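Local coordinates for cell division control protein 4 (Saccharomyces cerevisiae, PDB 3V7D), which serves as the substrate-recognition F-box subunit of an SCF ubiquitin ligase, binding phosphorylated targets such as the CDK inhibitor SIC1 and directing their ubiquitination, at residues 110-115 against 459-464; 428-433 against 446-451. The protein carries 1 engineered substitution. All blocks are in the same frame, centred on the assembly; numbering follows the deposited sequence.

Contact 1. Residues 110-115 against 459-464; sequences FVPQRT and EILDFS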
loop_
_atom_site.group_PDB
_atom_site.type_symbol
_atom_site.label_atom_id
_atom_site.label_comp_id
_atom_site.label_asym_id
_atom_site.label_seq_id
_atom_site.Cartn_x
_atom_site.Cartn_y
_atom_site.Cartn_z
ATOM N N PHE B 110 9.130 12.403 -17.259
ATOM C CA PHE B 110 8.126 13.226 -16.602
ATOM C C PHE B 110 8.833 14.083 -15.562
ATOM O O PHE B 110 9.772 13.632 -14.909
ATOM C CB PHE B 110 7.048 12.362 -15.938
ATOM C CG PHE B 110 5.980 13.156 -15.224
ATOM C CD1 PHE B 110 6.161 13.573 -13.912
ATOM C CD2 PHE B 110 4.790 13.473 -15.863
ATOM C CE1 PHE B 110 5.184 14.299 -13.257
ATOM C CE2 PHE B 110 3.807 14.196 -15.209
ATOM C CZ PHE B 110 4.006 14.609 -13.904
ATOM N N VAL B 111 8.391 15.327 -15.422
ATOM C CA VAL B 111 8.899 16.196 -14.370
ATOM C C VAL B 111 7.712 16.823 -13.654
ATOM O O VAL B 111 6.837 17.411 -14.290
ATOM C CB VAL B 111 9.834 17.299 -14.925
ATOM C CG1 VAL B 111 10.324 18.202 -13.796
ATOM C CG2 VAL B 111 11.016 16.676 -15.665
ATOM N N PRO B 112 7.661 16.678 -12.326
ATOM C CA PRO B 112 6.542 17.220 -11.552
ATOM C C PRO B 112 6.598 18.739 -11.488
ATOM O O PRO B 112 7.683 19.322 -11.573
ATOM C CB PRO B 112 6.780 16.637 -10.152
ATOM C CG PRO B 112 8.270 16.447 -10.087
ATOM C CD PRO B 112 8.654 16.003 -11.471
ATOM N N GLN B 113 5.439 19.372 -11.351
ATOM C CA GLN B 113 5.398 20.796 -11.059
ATOM C C GLN B 113 5.921 21.003 -9.647
ATOM O O GLN B 113 5.632 20.215 -8.744
ATOM C CB GLN B 113 3.974 21.334 -11.159
ATOM C CG GLN B 113 3.473 21.561 -12.570
ATOM C CD GLN B 113 1.986 21.853 -12.590
ATOM O OE1 GLN B 113 1.563 22.996 -12.772
ATOM N NE2 GLN B 113 1.183 20.818 -12.384
ATOM N N ARG B 114 6.684 22.071 -9.457
ATOM C CA ARG B 114 7.325 22.335 -8.178
ATOM C C ARG B 114 6.863 23.660 -7.579
ATOM O O ARG B 114 6.836 24.683 -8.261
ATOM C CB ARG B 114 8.845 22.335 -8.353
ATOM C CG ARG B 114 9.636 22.705 -7.110
ATOM C CD ARG B 114 11.123 22.495 -7.356
ATOM N NE ARG B 114 11.942 23.036 -6.279
ATOM C CZ ARG B 114 13.270 23.098 -6.307
ATOM N NH1 ARG B 114 13.938 22.654 -7.364
ATOM N NH2 ARG B 114 13.930 23.614 -5.279
ATOM N N THR B 115 6.490 23.628 -6.304
ATOM C CA THR B 115 6.161 24.837 -5.557
ATOM C C THR B 115 7.125 24.959 -4.381
ATOM O O THR B 115 7.272 24.023 -3.589
ATOM C CB THR B 115 4.725 24.782 -5.007
ATOM O OG1 THR B 115 3.820 24.396 -6.048
ATOM C CG2 THR B 115 4.310 26.138 -4.446
ATOM N N GLU B 459 9.183 22.172 0.042
ATOM C CA GLU B 459 9.043 21.856 -1.368
ATOM C C GLU B 459 7.811 20.985 -1.582
ATOM O O GLU B 459 7.583 20.024 -0.844
ATOM C CB GLU B 459 10.296 21.140 -1.876
ATOM C CG GLU B 459 11.584 21.935 -1.686
ATOM C CD GLU B 459 11.772 23.023 -2.734
ATOM O OE1 GLU B 459 12.828 23.688 -2.721
ATOM O OE2 GLU B 459 10.869 23.210 -3.578
ATOM N N ILE B 460 7.011 21.332 -2.585
ATOM C CA ILE B 460 5.850 20.529 -2.946
ATOM C C ILE B 460 5.911 20.122 -4.415
ATOM O O ILE B 460 5.938 20.972 -5.308
ATOM C CB ILE B 460 4.531 21.271 -2.671
ATOM C CG1 ILE B 460 4.457 21.714 -1.208
ATOM C CG2 ILE B 460 3.346 20.388 -3.014
ATOM C CD1 ILE B 460 3.236 22.568 -0.892
ATOM N N LEU B 461 5.933 18.815 -4.655
ATOM C CA LEU B 461 6.006 18.272 -6.007
ATOM C C LEU B 461 4.695 17.599 -6.411
ATOM O O LEU B 461 4.139 16.786 -5.670
ATOM C CB LEU B 461 7.175 17.294 -6.121
ATOM C CG LEU B 461 8.514 17.938 -5.756
ATOM C CD1 LEU B 461 9.616 16.903 -5.648
ATOM C CD2 LEU B 461 8.875 19.001 -6.778
ATOM N N ASP B 462 4.218 17.946 -7.600
ATOM C CA ASP B 462 2.905 17.524 -8.077
ATOM C C ASP B 462 3.067 16.562 -9.258
ATOM O O ASP B 462 3.554 16.958 -10.311
ATOM C CB ASP B 462 2.119 18.768 -8.506
ATOM C CG ASP B 462 0.663 18.473 -8.843
ATOM O OD1 ASP B 462 0.282 17.289 -8.964
ATOM O OD2 ASP B 462 -0.105 19.450 -9.000
ATOM N N PHE B 463 2.653 15.306 -9.082
ATOM C CA PHE B 463 2.803 14.287 -10.128
ATOM C C PHE B 463 1.509 14.006 -10.910
ATOM O O PHE B 463 1.400 13.000 -11.618
ATOM C CB PHE B 463 3.364 12.978 -9.554
ATOM C CG PHE B 463 4.832 13.037 -9.211
ATOM C CD1 PHE B 463 5.256 13.548 -7.992
ATOM C CD2 PHE B 463 5.786 12.576 -10.104
ATOM C CE1 PHE B 463 6.606 13.598 -7.670
ATOM C CE2 PHE B 463 7.140 12.624 -9.789
ATOM C CZ PHE B 463 7.550 13.133 -8.570
ATOM N N SER B 464 0.529 14.893 -10.787
ATOM C CA SER B 464 -0.655 14.803 -11.641
ATOM C C SER B 464 -0.457 15.590 -12.938
ATOM O O SER B 464 0.573 16.232 -13.112
ATOM C CB SER B 464 -1.896 15.315 -10.913
ATOM O OG SER B 464 -1.871 16.726 -10.776
ATOM O OXT SER B 464 -1.298 15.632 -13.840
HETATM O O HOH W 1 2.391 18.572 -12.278
HETATM O O HOH W 2 3.859 22.034 -7.113
#
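Arg114 and Glu459 form a salt bridge, gripped side-on by two hydrogen bonds, Arg114 NE to Glu459 OE2 (2.9 Å) and Arg114 NH2 to Glu459 OE1 (2.8 Å). The arginine chain runs extended to NE, whereas the glutamate bends at chi2 (-79°). Guanidinium and carboxylate planes stand 68° apart, and both oxygens are met from above the carboxylate plane. Arg114 NH2 forms a second salt bridge with Asp432, and Thr116 OG1 is hydrogen-bonded to Glu459 OE2. With a methionine in its place, both acids would probably lose this positive partner, leaving the buried Glu459 to depend more on Thr116.

Backbone bonds make Gln113–Asp462 and Thr115–Ile460 antiparallel hydrogen-bonded pairs, with non-hydrogen-bonded Arg114–Leu461 between them. The bond from Asp462 N to Gln113 O is 2.9 Å, while that from Gln113 N to Asp462 O is 3.2 Å and bent to 135°. Water 1 joins Gln113 NE2 to the carbonyl oxygens of Asp462 and Ser464.

Among apolar groups, Pro112 CB sits 3.8 Å from the Phe463 ring centroid, squarely over one face as a CH-pi contact. Phe110 CE1 approaches Phe463 CD2 at 3.6 Å, the two rings nearly parallel but slid apart.

Phe463 also stacks on Trp105 of helix 87-106, and Leu461 packs on Phe414 of strand 413-418. Strand 455-462 thus lies between 445-452 and the outermost strand, 113-118.

Contact 2. Residues 428-433 against 446-451; sequences NILKDA and LVAAVE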
loop_
_atom_site.group_PDB
_atom_site.type_symbol
_atom_site.label_atom_id
_atom_site.label_comp_id
_atom_site.label_asym_id
_atom_site.label_seq_id
_atom_site.Cartn_x
_atom_site.Cartn_y
_atom_site.Cartn_z
ATOM N N ASN B 428 17.697 14.460 -9.503
ATOM C CA ASN B 428 17.975 15.898 -9.535
ATOM C C ASN B 428 16.798 16.857 -9.350
ATOM O O ASN B 428 16.957 18.068 -9.510
ATOM C CB ASN B 428 18.739 16.257 -10.811
ATOM C CG ASN B 428 20.128 15.660 -10.834
ATOM O OD1 ASN B 428 20.975 16.005 -10.009
ATOM N ND2 ASN B 428 20.368 14.751 -11.770
ATOM N N ILE B 429 15.627 16.327 -9.015
ATOM C CA ILE B 429 14.434 17.162 -8.880
ATOM C C ILE B 429 14.617 18.295 -7.865
ATOM O O ILE B 429 14.198 19.430 -8.108
ATOM C CB ILE B 429 13.181 16.321 -8.545
ATOM C CG1 ILE B 429 12.884 15.359 -9.698
ATOM C CG2 ILE B 429 11.990 17.223 -8.326
ATOM C CD1 ILE B 429 11.599 14.605 -9.558
ATOM N N LEU B 430 15.259 17.989 -6.741
ATOM C CA LEU B 430 15.554 18.997 -5.726
ATOM C C LEU B 430 17.062 19.211 -5.619
ATOM O O LEU B 430 17.625 19.265 -4.524
ATOM C CB LEU B 430 14.968 18.589 -4.370
ATOM C CG LEU B 430 13.444 18.477 -4.324
ATOM C CD1 LEU B 430 12.966 18.088 -2.926
ATOM C CD2 LEU B 430 12.799 19.784 -4.772
ATOM N N LYS B 431 17.702 19.329 -6.777
ATOM C CA LYS B 431 19.153 19.461 -6.879
ATOM C C LYS B 431 19.711 20.625 -6.053
ATOM O O LYS B 431 20.791 20.517 -5.475
ATOM C CB LYS B 431 19.557 19.613 -8.351
ATOM C CG LYS B 431 21.058 19.696 -8.613
ATOM C CD LYS B 431 21.333 19.743 -10.111
ATOM C CE LYS B 431 22.786 20.083 -10.418
ATOM N NZ LYS B 431 23.726 19.078 -9.842
ATOM N N ASP B 432 18.972 21.730 -5.987
ATOM C CA ASP B 432 19.465 22.928 -5.305
ATOM C C ASP B 432 19.392 22.835 -3.779
ATOM O O ASP B 432 19.925 23.693 -3.074
ATOM C CB ASP B 432 18.753 24.191 -5.817
ATOM C CG ASP B 432 17.273 24.212 -5.473
ATOM O OD1 ASP B 432 16.700 23.131 -5.216
ATOM O OD2 ASP B 432 16.682 25.311 -5.468
ATOM N N ALA B 433 18.740 21.793 -3.274
ATOM C CA ALA B 433 18.669 21.579 -1.831
ATOM C C ALA B 433 20.034 21.157 -1.278
ATOM O O ALA B 433 20.770 20.423 -1.935
ATOM C CB ALA B 433 17.608 20.535 -1.499
ATOM N N LEU B 446 4.066 14.937 -3.436
ATOM C CA LEU B 446 5.290 14.661 -2.696
ATOM C C LEU B 446 5.736 15.950 -2.004
ATOM O O LEU B 446 5.844 16.999 -2.643
ATOM C CB LEU B 446 6.364 14.146 -3.660
ATOM C CG LEU B 446 7.851 14.168 -3.285
ATOM C CD1 LEU B 446 8.134 13.293 -2.094
ATOM C CD2 LEU B 446 8.705 13.720 -4.469
ATOM N N VAL B 447 5.963 15.889 -0.696
ATOM C CA VAL B 447 6.420 17.072 0.031
ATOM C C VAL B 447 7.757 16.844 0.726
ATOM O O VAL B 447 8.037 15.747 1.215
ATOM C CB VAL B 447 5.376 17.590 1.054
ATOM C CG1 VAL B 447 4.062 17.917 0.357
ATOM C CG2 VAL B 447 5.159 16.584 2.185
ATOM N N ALA B 448 8.580 17.887 0.768
ATOM C CA ALA B 448 9.874 17.804 1.437
ATOM C C ALA B 448 10.270 19.106 2.124
ATOM O O ALA B 448 10.207 20.186 1.532
ATOM C CB ALA B 448 10.961 17.364 0.462
ATOM N N ALA B 449 10.668 18.983 3.386
ATOM C CA ALA B 449 11.244 20.089 4.136
ATOM C C ALA B 449 12.744 20.072 3.884
ATOM O O ALA B 449 13.422 19.089 4.191
ATOM C CB ALA B 449 10.955 19.928 5.611
ATOM N N VAL B 450 13.258 21.148 3.300
ATOM C CA VAL B 450 14.654 21.177 2.892
ATOM C C VAL B 450 15.390 22.394 3.423
ATOM O O VAL B 450 14.787 23.330 3.956
ATOM C CB VAL B 450 14.796 21.186 1.357
ATOM C CG1 VAL B 450 14.044 20.024 0.742
ATOM C CG2 VAL B 450 14.304 22.513 0.789
ATOM N N GLU B 451 16.709 22.359 3.270
ATOM C CA GLU B 451 17.557 23.493 3.575
ATOM C C GLU B 451 18.299 23.886 2.308
ATOM O O GLU B 451 18.785 23.025 1.567
ATOM C CB GLU B 451 18.564 23.149 4.674
ATOM C CG GLU B 451 19.590 24.255 4.925
ATOM C CD GLU B 451 20.691 23.844 5.882
ATOM O OE1 GLU B 451 20.385 23.230 6.926
ATOM O OE2 GLU B 451 21.869 24.135 5.590
#
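Leu430 reaches strand 445-452 with a single methyl: Leu430 CD1 rests 4.0 Å from Ala448 CB and 4.3 Å from Val450 CG1. Its torsions account for this reach. CG stands anti to the carbonyl carbon (chi1 -63°), and chi2 of -179° then carries CD1 straight on, away from the leucine's own backbone. The second touching point is broader and closer to the main chain, where Ala433 CB meets Val450 CB at 4.1 Å and the carbonyl carbon Ala433 C lies 3.6 Å from Glu451 O. The joint buried surface of 176 Å² is correspondingly modest, and the contact between the segments is one of van der Waals packing.

The two apolar residues of 428-433 are set in place by a type I beta turn from Leu430 to Ala433, closed by a bond of 3.0 Å from Ala433 N to Leu430 O. Overlapping the start of this turn, a hydrogen bond of 3.1 Å from Lys431 N to Asn428 O gives the loop a second internal tie. Within the turn, Asp432 is anchored from outside by a salt bridge to Arg114.

On the strand, alternation puts Ala448 and Val450 on the face that meets the turn, while Val447 and Ala449 lie on the opposite face, against Ile125, Leu128 and Phe130 of strand 125-131. Farther out, Leu430 also packs on Phe414 of strand 413-418 and on Glu459, and Val450 on Ile436 and Glu459.

This is the geometry of a WD-repeat beta-propeller: the loop leaving outer strand 424-426 of one blade folds over the next blade's sheet before entering its innermost strand, 435-442, so that 428-433 lies between successive blades.

In the fold
Both contacts reach the sheet of the same blade, and their centres are about 11 Å apart. Strands 445-452 and 455-462 join them directly: probable backbone hydrogen bonds of 2.7 Å run from Glu459 N to Ala448 O and from Leu461 N to Leu446 O. A second link passes through the loop, with Leu461 CD1 packed 3.6 Å from Ile429 CG2. Contact 2 spans neighbouring parts of the chain, whereas contact 1 brings together segments 344 residues apart. Strand 113-118, the first of the propeller, thus completes a blade whose other three strands come from the C-terminal end of the chain, the "velcro" closure of WD propellers. Neither contact touches another protein chain of the assembly.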